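Local coordinates for PlzA (Borrelia burgdorferi, PDB 7MIE), which binds the second messenger cyclic di-GMP through a PilZ-type domain and probably acts as its receptor in the signalling of this tick-borne spirochaete, at residues Met76-Lys80 / Leu141-Ser145; Glu239-Glu243 / Lys270-Tyr275; Glu243-Leu249 / Ala261-Asp267. All blocks are in the same frame, centred on the assembly; numbering follows the deposited sequence.

Overall arrangement
Contact 1 lies in the antiparallel sheet of the PilZN3 region, contacts 2 and 3 in the second sheet, across the chain's centre and about 28 and 34 Å away between centres. Each contact is partly buried. Contacts 1 and 3 pair antiparallel strands through backbone bonds, but contact 1 lies away from the cyclic di-GMP sites, whereas contact 3 carries part of the pocket. Contact 2 sets the start of the C-terminal helix against strand 240-250, which contact 3 also uses, and relies on apolar packing with a salt bridge at its exposed end. The last two share E243 and meet where F266 packs on I242 and Y275.

Contact 1. Residues Met76-Lys80 / Leu141-Ser145; sequences MDSLK and LEFLS
L141 N gives the straightest of the three backbone bonds, 2.9 Å to L79 O with an N-H...O angle of 175°. The exchange is returned by L79 N to L141 O, which marks L79 and L141 as an antiparallel hydrogen-bonded pair; one step on, S78 and E142 form the non-hydrogen-bonded pair. F143 N then reaches D77 O at 3.1 Å. This is how strands 78-84 and 134-143 join in the antiparallel sheet of the PilZN3 region.

The F143 ring turns an edge to the D77-S78 peptide, with D77 C in its plane. L79 crosses it at about a right angle: CG, set between the backbone N and carbonyl carbon (chi1 81°), brings the side-chain end back toward the other strand, where CD2 meets F143 CZ and L141 CB, each at 4.0 Å. I101, on strand 98-102 elsewhere in the same curled sheet, also touches L79 and F143.

On the S78-E142 side two acids come close, D77 OD1 lying 4.5 Å from E142 OE2. One water donates to both oxygens, and E142 OE1 has a long, weak ion pair with K122. The backbone ladder and apolar packing thus carry the pairing, while the water probably softens the repulsion between the carboxylates.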
loop_
_atom_site.group_PDB
_atom_site.type_symbol
_atom_site.label_atom_id
_atom_site.label_comp_id
_atom_site.label_asym_id
_atom_site.label_seq_id
_atom_site.Cartn_x
_atom_site.Cartn_y
_atom_site.Cartn_z
ATOM N N MET A 76 -0.572 12.264 6.429
ATOM C CA MET A 76 0.001 13.595 6.610
ATOM C C MET A 76 0.931 13.689 7.815
ATOM O O MET A 76 1.905 14.463 7.789
ATOM C CB MET A 76 -1.113 14.629 6.814
ATOM C CG MET A 76 -1.829 14.933 5.507
ATOM S SD MET A 76 -0.787 15.423 4.106
ATOM C CE MET A 76 0.248 16.701 4.819
ATOM N N ASP A 77 0.600 12.948 8.876
ATOM C CA ASP A 77 1.471 13.074 10.039
ATOM C C ASP A 77 1.764 11.722 10.664
ATOM O O ASP A 77 2.139 11.639 11.836
ATOM C CB ASP A 77 0.982 14.122 11.036
ATOM C CG ASP A 77 -0.431 13.862 11.500
ATOM O OD1 ASP A 77 -0.761 12.682 11.737
ATOM O OD2 ASP A 77 -1.214 14.852 11.548
ATOM N N SER A 78 1.642 10.674 9.852
ATOM C CA SER A 78 1.905 9.331 10.342
ATOM C C SER A 78 2.195 8.479 9.124
ATOM O O SER A 78 1.990 8.935 7.995
ATOM C CB SER A 78 0.715 8.749 11.125
ATOM O OG SER A 78 -0.457 8.645 10.296
ATOM N N LEU A 79 2.692 7.261 9.382
ATOM C CA LEU A 79 2.830 6.300 8.310
ATOM C C LEU A 79 2.645 4.901 8.887
ATOM O O LEU A 79 2.606 4.732 10.103
ATOM C CB LEU A 79 4.161 6.544 7.589
ATOM C CG LEU A 79 5.451 5.983 8.206
ATOM C CD1 LEU A 79 6.676 6.446 7.370
ATOM C CD2 LEU A 79 5.626 6.397 9.664
ATOM N N LYS A 80 2.482 3.922 7.997
ATOM C CA LYS A 80 2.291 2.545 8.424
ATOM C C LYS A 80 3.465 1.718 7.907
ATOM O O LYS A 80 3.814 1.785 6.731
ATOM C CB LYS A 80 0.983 1.944 7.904
ATOM C CG LYS A 80 -0.257 2.544 8.545
ATOM C CD LYS A 80 -1.559 1.856 8.120
ATOM C CE LYS A 80 -2.738 2.748 8.418
ATOM N NZ LYS A 80 -3.974 2.124 7.879
ATOM N N LEU A 141 2.491 4.598 13.013
ATOM C CA LEU A 141 3.435 5.404 13.771
ATOM C C LEU A 141 3.187 6.880 13.469
ATOM O O LEU A 141 3.211 7.277 12.303
ATOM C CB LEU A 141 4.860 5.011 13.371
ATOM C CG LEU A 141 5.246 3.572 13.731
ATOM C CD1 LEU A 141 6.446 3.147 12.898
ATOM C CD2 LEU A 141 5.593 3.517 15.222
ATOM N N GLU A 142 3.054 7.681 14.534
ATOM C CA GLU A 142 2.851 9.112 14.385
ATOM C C GLU A 142 4.175 9.857 14.572
ATOM O O GLU A 142 4.924 9.593 15.511
ATOM C CB GLU A 142 1.847 9.566 15.449
ATOM C CG GLU A 142 1.627 11.080 15.417
ATOM C CD GLU A 142 0.458 11.528 16.271
ATOM O OE1 GLU A 142 0.700 12.262 17.243
ATOM O OE2 GLU A 142 -0.682 11.130 15.956
ATOM N N PHE A 143 4.449 10.825 13.685
ATOM C CA PHE A 143 5.585 11.727 13.781
ATOM C C PHE A 143 5.405 12.660 14.981
ATOM O O PHE A 143 4.399 13.340 15.097
ATOM C CB PHE A 143 5.720 12.506 12.467
ATOM C CG PHE A 143 6.247 11.646 11.336
ATOM C CD1 PHE A 143 7.589 11.275 11.285
ATOM C CD2 PHE A 143 5.391 11.174 10.356
ATOM C CE1 PHE A 143 8.071 10.472 10.259
ATOM C CE2 PHE A 143 5.858 10.370 9.322
ATOM C CZ PHE A 143 7.205 10.025 9.282
ATOM N N LEU A 144 6.376 12.689 15.882
ATOM C CA LEU A 144 6.320 13.583 17.033
ATOM C C LEU A 144 6.934 14.962 16.742
ATOM O O LEU A 144 6.771 15.897 17.520
ATOM C CB LEU A 144 6.958 12.890 18.240
ATOM C CG LEU A 144 6.136 11.722 18.798
ATOM C CD1 LEU A 144 6.825 11.081 19.990
ATOM C CD2 LEU A 144 4.715 12.158 19.180
ATOM N N SER A 145 7.691 15.076 15.664
ATOM C CA SER A 145 8.053 16.389 15.156
ATOM C C SER A 145 7.724 16.397 13.670
ATOM O O SER A 145 7.475 15.338 13.106
ATOM C CB SER A 145 9.504 16.688 15.390
ATOM O OG SER A 145 10.314 15.780 14.660
HETATM O O HOH W 1 -1.520 10.928 13.591
#

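Contact 2. Residues Glu239-Glu243 / Lys270-Tyr275; sequences EIFIE and KIPLEY
The Y275 ring takes the methyl CD1 of I242 over one face, a CH-pi contact 3.9 Å from the ring centroid and 29° off the normal. The arrangement is that of a PilZ-like domain, whose C-terminal helix follows the last strand and packs back against the sheet. F266, from strand 260-266, meets the same tyrosine in an edge-to-face arrangement, and at the far end Y275 OH bonds to S207 O, the backbone of a residue that binds cyclic di-GMP. A second flat group, the E243 carboxylate, is met from above its plane by K270: NZ lies 2.8 Å from OE1 and 65° out of the plane. That salt bridge is shared, since NZ also pairs with D267.

Here the first turn of helix 273-283 lies against strand 240-250, with P272 at the N-cap position. I242 has the largest share of the apolar packing. Its CG1 stands beside the backbone N and the chain runs on extended (chi2 173°), which carries CD1 to the tyrosine while CG1 and CG2 both rest against P272 CD. Further along, I240 CD1 meets E274 CB at 3.8 Å, and F235 also lies against I240.

Next to the salt bridge a water links the two backbones, accepting from E243 N at 2.8 Å and donating to K270 O at 3.0 Å. Two residues on from K270, the proline ring abuts a strand carbonyl, with P272 CG 3.4 Å from F241 O.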
loop_
_atom_site.group_PDB
_atom_site.type_symbol
_atom_site.label_atom_id
_atom_site.label_comp_id
_atom_site.label_asym_id
_atom_site.label_seq_id
_atom_site.Cartn_x
_atom_site.Cartn_y
_atom_site.Cartn_z
ATOM N N GLU A 239 -8.704 -20.141 -2.911
ATOM C CA GLU A 239 -9.368 -19.107 -3.751
ATOM C C GLU A 239 -9.626 -17.863 -2.896
ATOM O O GLU A 239 -10.298 -17.962 -1.866
ATOM C CB GLU A 239 -10.642 -19.703 -4.363
ATOM C CG GLU A 239 -11.025 -19.129 -5.723
ATOM C CD GLU A 239 -12.212 -19.801 -6.404
ATOM O OE1 GLU A 239 -13.056 -19.090 -6.995
ATOM O OE2 GLU A 239 -12.297 -21.044 -6.345
ATOM N N ILE A 240 -9.038 -16.720 -3.311
ATOM C CA ILE A 240 -9.329 -15.382 -2.786
ATOM C C ILE A 240 -10.542 -14.830 -3.526
ATOM O O ILE A 240 -10.621 -14.927 -4.748
ATOM C CB ILE A 240 -8.121 -14.433 -2.935
ATOM C CG1 ILE A 240 -7.033 -14.765 -1.914
ATOM C CG2 ILE A 240 -8.543 -12.971 -2.805
ATOM C CD1 ILE A 240 -6.043 -13.645 -1.692
ATOM N N PHE A 241 -11.499 -14.301 -2.768
ATOM C CA PHE A 241 -12.741 -13.762 -3.283
ATOM C C PHE A 241 -12.771 -12.270 -2.970
ATOM O O PHE A 241 -12.550 -11.863 -1.824
ATOM C CB PHE A 241 -13.949 -14.445 -2.631
ATOM C CG PHE A 241 -14.015 -15.923 -2.918
ATOM C CD1 PHE A 241 -14.633 -16.400 -4.064
ATOM C CD2 PHE A 241 -13.407 -16.831 -2.065
ATOM C CE1 PHE A 241 -14.640 -17.760 -4.355
ATOM C CE2 PHE A 241 -13.431 -18.191 -2.344
ATOM C CZ PHE A 241 -14.045 -18.652 -3.487
ATOM N N ILE A 242 -13.067 -11.482 -4.008
ATOM C CA ILE A 242 -13.164 -10.035 -3.853
ATOM C C ILE A 242 -14.447 -9.563 -4.508
ATOM O O ILE A 242 -14.646 -9.708 -5.710
ATOM C CB ILE A 242 -11.949 -9.318 -4.494
ATOM C CG1 ILE A 242 -10.643 -10.020 -4.114
ATOM C CG2 ILE A 242 -11.946 -7.842 -4.112
ATOM C CD1 ILE A 242 -9.418 -9.486 -4.831
ATOM N N GLU A 243 -15.278 -8.888 -3.706
ATOM C CA GLU A 243 -16.516 -8.315 -4.203
ATOM C C GLU A 243 -16.216 -6.976 -4.864
ATOM O O GLU A 243 -15.369 -6.220 -4.390
ATOM C CB GLU A 243 -17.483 -8.166 -3.026
ATOM C CG GLU A 243 -17.727 -9.505 -2.333
ATOM C CD GLU A 243 -18.693 -9.440 -1.149
ATOM O OE1 GLU A 243 -19.714 -8.746 -1.285
ATOM O OE2 GLU A 243 -18.396 -10.052 -0.077
ATOM N N LYS A 270 -13.994 -3.367 1.575
ATOM C CA LYS A 270 -14.148 -4.800 1.732
ATOM C C LYS A 270 -12.956 -5.549 1.126
ATOM O O LYS A 270 -12.986 -6.770 1.007
ATOM C CB LYS A 270 -15.460 -5.255 1.081
ATOM C CG LYS A 270 -16.712 -4.821 1.857
ATOM C CD LYS A 270 -17.988 -4.773 1.043
ATOM C CE LYS A 270 -18.243 -6.110 0.396
ATOM N NZ LYS A 270 -19.465 -6.070 -0.436
ATOM N N ILE A 271 -11.913 -4.821 0.731
ATOM C CA ILE A 271 -10.862 -5.519 -0.017
ATOM C C ILE A 271 -10.074 -6.390 0.952
ATOM O O ILE A 271 -9.592 -5.904 1.960
ATOM C CB ILE A 271 -9.947 -4.525 -0.762
ATOM C CG1 ILE A 271 -10.706 -3.689 -1.793
ATOM C CG2 ILE A 271 -8.771 -5.267 -1.402
ATOM C CD1 ILE A 271 -9.869 -2.590 -2.410
ATOM N N PRO A 272 -9.931 -7.705 0.699
ATOM C CA PRO A 272 -9.174 -8.576 1.617
ATOM C C PRO A 272 -7.729 -8.088 1.788
ATOM O O PRO A 272 -7.052 -7.733 0.812
ATOM C CB PRO A 272 -9.274 -9.970 1.002
ATOM C CG PRO A 272 -10.430 -9.880 0.011
ATOM C CD PRO A 272 -10.505 -8.426 -0.442
ATOM N N LEU A 273 -7.260 -8.068 3.043
ATOM C CA LEU A 273 -5.891 -7.688 3.358
ATOM C C LEU A 273 -4.900 -8.541 2.561
ATOM O O LEU A 273 -3.874 -8.024 2.118
ATOM C CB LEU A 273 -5.640 -7.871 4.862
ATOM C CG LEU A 273 -4.286 -7.324 5.326
ATOM C CD1 LEU A 273 -4.074 -5.905 4.813
ATOM C CD2 LEU A 273 -4.151 -7.370 6.848
ATOM N N GLU A 274 -5.208 -9.826 2.344
ATOM C CA GLU A 274 -4.317 -10.706 1.590
ATOM C C GLU A 274 -4.128 -10.222 0.143
ATOM O O GLU A 274 -3.033 -10.349 -0.426
ATOM C CB GLU A 274 -4.834 -12.151 1.556
ATOM C CG GLU A 274 -5.260 -12.678 2.916
ATOM C CD GLU A 274 -6.693 -12.239 3.194
ATOM O OE1 GLU A 274 -6.873 -11.282 3.975
ATOM O OE2 GLU A 274 -7.615 -12.791 2.546
ATOM N N TYR A 275 -5.198 -9.673 -0.455
ATOM C CA TYR A 275 -5.065 -9.125 -1.805
ATOM C C TYR A 275 -4.186 -7.870 -1.758
ATOM O O TYR A 275 -3.299 -7.687 -2.593
ATOM C CB TYR A 275 -6.430 -8.752 -2.395
ATOM C CG TYR A 275 -6.275 -8.109 -3.761
ATOM C CD1 TYR A 275 -5.979 -8.892 -4.870
ATOM C CD2 TYR A 275 -6.304 -6.729 -3.943
ATOM C CE1 TYR A 275 -5.782 -8.344 -6.134
ATOM C CE2 TYR A 275 -6.138 -6.161 -5.202
ATOM C CZ TYR A 275 -5.839 -6.962 -6.299
ATOM O OH TYR A 275 -5.660 -6.468 -7.563
HETATM O O HOH W 2 -14.515 -8.324 -1.082
#

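Contact 3. Residues Glu243-Leu249 / Ala261-Asp267. With C2E (9,9'-[(2R,3R,3aS,5S,7aR,9R,10R,10aS,12S,14aR)-3,5,10,12-tetrahydroxy-5,12-dioxidooctahydro-2H,7H-difuro[3,2-d:3',2'-j][1,3,7,9,2,8]tetraoxadiphosphacyclododecine-2,9-diyl]bis(2-amino-1,9-dihydro-6H-purin-6-one)), chain C.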
loop_
_atom_site.group_PDB
_atom_site.type_symbol
_atom_site.label_atom_id
_atom_site.label_comp_id
_atom_site.label_asym_id
_atom_site.label_seq_id
_atom_site.Cartn_x
_atom_site.Cartn_y
_atom_site.Cartn_z
ATOM N N GLU A 243 -15.278 -8.888 -3.706
ATOM C CA GLU A 243 -16.516 -8.315 -4.203
ATOM C C GLU A 243 -16.216 -6.976 -4.864
ATOM O O GLU A 243 -15.369 -6.220 -4.390
ATOM C CB GLU A 243 -17.483 -8.166 -3.026
ATOM C CG GLU A 243 -17.727 -9.505 -2.333
ATOM C CD GLU A 243 -18.693 -9.440 -1.149
ATOM O OE1 GLU A 243 -19.714 -8.746 -1.285
ATOM O OE2 GLU A 243 -18.396 -10.052 -0.077
ATOM N N GLY A 244 -16.918 -6.713 -5.961
ATOM C CA GLY A 244 -16.709 -5.492 -6.725
ATOM C C GLY A 244 -17.869 -5.204 -7.675
ATOM O O GLY A 244 -18.895 -5.885 -7.653
ATOM N N LYS A 245 -17.693 -4.157 -8.486
ATOM C CA LYS A 245 -18.687 -3.680 -9.437
ATOM C C LYS A 245 -18.008 -3.449 -10.779
ATOM O O LYS A 245 -16.827 -3.101 -10.838
ATOM C CB LYS A 245 -19.299 -2.366 -8.939
ATOM C CG LYS A 245 -20.043 -2.502 -7.617
ATOM C CD LYS A 245 -20.823 -1.275 -7.199
ATOM C CE LYS A 245 -21.374 -1.363 -5.787
ATOM N NZ LYS A 245 -21.568 -2.765 -5.339
ATOM N N SER A 246 -18.766 -3.646 -11.853
ATOM C CA SER A 246 -18.258 -3.424 -13.195
ATOM C C SER A 246 -18.127 -1.924 -13.450
ATOM O O SER A 246 -18.886 -1.130 -12.894
ATOM C CB SER A 246 -19.119 -4.103 -14.216
ATOM O OG SER A 246 -20.410 -3.504 -14.194
ATOM N N LYS A 247 -17.109 -1.536 -14.229
ATOM C CA LYS A 247 -16.880 -0.128 -14.547
ATOM C C LYS A 247 -16.734 0.080 -16.048
ATOM O O LYS A 247 -17.054 1.137 -16.568
ATOM C CB LYS A 247 -15.598 0.424 -13.915
ATOM C CG LYS A 247 -15.687 0.714 -12.429
ATOM C CD LYS A 247 -16.826 1.653 -12.079
ATOM C CE LYS A 247 -16.974 1.841 -10.588
ATOM N NZ LYS A 247 -17.701 3.094 -10.279
ATOM N N SER A 248 -16.184 -0.898 -16.751
ATOM C CA SER A 248 -16.090 -0.725 -18.181
ATOM C C SER A 248 -16.323 -2.074 -18.825
ATOM O O SER A 248 -15.989 -3.104 -18.242
ATOM C CB SER A 248 -14.747 -0.143 -18.579
ATOM O OG SER A 248 -13.781 -1.185 -18.616
ATOM N N LEU A 249 -16.954 -2.041 -19.998
ATOM C CA LEU A 249 -17.085 -3.203 -20.854
ATOM C C LEU A 249 -16.867 -2.748 -22.293
ATOM O O LEU A 249 -17.325 -1.673 -22.690
ATOM C CB LEU A 249 -18.473 -3.838 -20.668
ATOM C CG LEU A 249 -18.556 -5.349 -20.901
ATOM C CD1 LEU A 249 -19.914 -5.894 -20.495
ATOM C CD2 LEU A 249 -18.256 -5.731 -22.343
ATOM N N ALA A 261 -13.855 -7.345 -22.566
ATOM C CA ALA A 261 -12.919 -6.846 -21.570
ATOM C C ALA A 261 -13.707 -6.083 -20.516
ATOM O O ALA A 261 -14.339 -5.077 -20.821
ATOM C CB ALA A 261 -11.859 -5.966 -22.206
ATOM N N LEU A 262 -13.589 -6.531 -19.266
ATOM C CA LEU A 262 -14.409 -6.040 -18.178
ATOM C C LEU A 262 -13.518 -5.377 -17.119
ATOM O O LEU A 262 -12.709 -6.058 -16.508
ATOM C CB LEU A 262 -15.098 -7.274 -17.582
ATOM C CG LEU A 262 -15.973 -7.019 -16.356
ATOM C CD1 LEU A 262 -17.164 -6.144 -16.713
ATOM C CD2 LEU A 262 -16.449 -8.334 -15.742
ATOM N N GLY A 263 -13.701 -4.067 -16.909
ATOM C CA GLY A 263 -13.040 -3.324 -15.836
ATOM C C GLY A 263 -13.841 -3.426 -14.539
ATOM O O GLY A 263 -15.063 -3.313 -14.572
ATOM N N ILE A 264 -13.161 -3.658 -13.404
ATOM C CA ILE A 264 -13.805 -3.929 -12.128
ATOM C C ILE A 264 -13.210 -3.008 -11.071
ATOM O O ILE A 264 -11.993 -2.878 -10.984
ATOM C CB ILE A 264 -13.544 -5.395 -11.708
ATOM C CG1 ILE A 264 -14.058 -6.392 -12.758
ATOM C CG2 ILE A 264 -14.091 -5.661 -10.296
ATOM C CD1 ILE A 264 -13.527 -7.807 -12.598
ATOM N N ALA A 265 -14.079 -2.386 -10.272
ATOM C CA ALA A 265 -13.718 -1.643 -9.082
ATOM C C ALA A 265 -14.110 -2.496 -7.893
ATOM O O ALA A 265 -15.319 -2.752 -7.700
ATOM C CB ALA A 265 -14.505 -0.331 -9.030
ATOM N N PHE A 266 -13.111 -2.915 -7.101
ATOM C CA PHE A 266 -13.380 -3.663 -5.882
ATOM C C PHE A 266 -14.081 -2.770 -4.859
ATOM O O PHE A 266 -13.745 -1.596 -4.724
ATOM C CB PHE A 266 -12.079 -4.230 -5.292
ATOM C CG PHE A 266 -11.297 -5.130 -6.224
ATOM C CD1 PHE A 266 -11.927 -5.906 -7.184
ATOM C CD2 PHE A 266 -9.918 -5.193 -6.139
ATOM C CE1 PHE A 266 -11.198 -6.757 -8.005
ATOM C CE2 PHE A 266 -9.173 -6.003 -6.986
ATOM C CZ PHE A 266 -9.815 -6.793 -7.917
ATOM N N ASP A 267 -15.059 -3.327 -4.130
ATOM C CA ASP A 267 -15.733 -2.545 -3.094
ATOM C C ASP A 267 -14.716 -2.058 -2.066
ATOM O O ASP A 267 -14.039 -2.858 -1.415
ATOM C CB ASP A 267 -16.858 -3.364 -2.452
ATOM C CG ASP A 267 -17.998 -3.729 -3.397
ATOM O OD1 ASP A 267 -18.074 -3.145 -4.473
ATOM O OD2 ASP A 267 -18.830 -4.598 -3.020
HETATM P P1 C2E C . -13.828 4.591 -11.075
HETATM O O2P C2E C . -14.199 4.400 -12.483
HETATM O O1P C2E C . -14.868 4.575 -9.984
HETATM O "O5'" C2E C . -12.913 3.312 -10.741
HETATM C "C5'" C2E C . -12.505 3.115 -9.377
HETATM C "C4'" C2E C . -11.311 2.190 -9.341
HETATM O "O4'" C2E C . -11.648 0.938 -9.977
HETATM C "C3'" C2E C . -10.082 2.669 -10.119
HETATM O "O3'" C2E C . -9.363 3.558 -9.271
HETATM C "C2'" C2E C . -9.303 1.327 -10.178
HETATM O "O2'" C2E C . -8.765 1.034 -8.904
HETATM C "C1'" C2E C . -10.447 0.326 -10.417
HETATM N N9 C2E C . -10.584 -0.024 -11.822
HETATM C C8 C2E C . -11.564 0.322 -12.725
HETATM N N7 C2E C . -11.367 -0.176 -13.915
HETATM C C5 C2E C . -10.154 -0.862 -13.791
HETATM C C6 C2E C . -9.406 -1.580 -14.751
HETATM O O6 C2E C . -9.655 -1.692 -15.961
HETATM N N1 C2E C . -8.229 -2.107 -14.189
HETATM C C2 C2E C . -7.844 -1.972 -12.870
HETATM N N2 C2E C . -6.677 -2.531 -12.487
HETATM N N3 C2E C . -8.541 -1.294 -11.965
HETATM C C4 C2E C . -9.679 -0.775 -12.505
HETATM P P11 C2E C . -8.274 4.537 -9.964
HETATM O O21 C2E C . -7.581 5.166 -8.804
HETATM O O11 C2E C . -7.454 3.688 -10.898
HETATM O O5A C2E C . -9.196 5.521 -10.849
HETATM C C5A C2E C . -9.895 6.547 -10.099
HETATM C C4A C2E C . -10.922 7.176 -10.999
HETATM O O4A C2E C . -10.268 7.849 -12.099
HETATM C C3A C2E C . -11.862 6.174 -11.671
HETATM O O3A C2E C . -12.872 5.840 -10.722
HETATM C C2A C2E C . -12.325 6.989 -12.876
HETATM O O2A C2E C . -13.308 7.955 -12.529
HETATM C C1A C2E C . -11.004 7.659 -13.274
HETATM N N91 C2E C . -10.235 6.935 -14.268
HETATM C C81 C2E C . -9.071 6.220 -14.077
HETATM N N71 C2E C . -8.640 5.683 -15.190
HETATM C C51 C2E C . -9.557 6.076 -16.169
HETATM C C61 C2E C . -9.605 5.810 -17.570
HETATM O O61 C2E C . -8.824 5.176 -18.289
HETATM N N11 C2E C . -10.708 6.417 -18.165
HETATM C C21 C2E C . -11.677 7.133 -17.509
HETATM N N21 C2E C . -12.667 7.620 -18.277
HETATM N N31 C2E C . -11.620 7.430 -16.209
HETATM C C41 C2E C . -10.540 6.846 -15.601
HETATM O O HOH W 3 -13.782 -5.757 -2.092
#
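K247 and A265 touch through CE and CB, 3.6 Å apart, and both meet the bound cyclic di-GMP. The K247 chain bends at chi2 (-55°), then runs extended over the A265 methyl, which brings NZ 3.2 Å from phosphate oxygen O1P, a weak hydrogen bond. A265 CB lies 3.3 Å from the ribose O4' and I264 O the same distance from N9, so this strand lines the nucleotide. R168, R172, D205 and S207 supply further bonds to the ligand.

Behind this shell the backbone sets the positions. Strands 240-250 and 260-266 form an antiparallel hairpin with a classic beta bulge, in which two residues, K247 and S248, stand opposite the single G263. G263 O takes K247 N at 2.7 Å and S248 N only weakly; G263 N answers with 2.8 Å to S248 O. The S248 side chain touches a second cyclic di-GMP molecule. On the E243 side of the bulge, K245 and A265 exchange both backbone bonds.

At the far end D267 N bonds E243 O at 2.9 Å. The D267 carboxylate has a long salt bridge to K245, 3.6 Å from OD1 to NZ; the lysine also pairs with D228, and OD2 of the aspartate with K270.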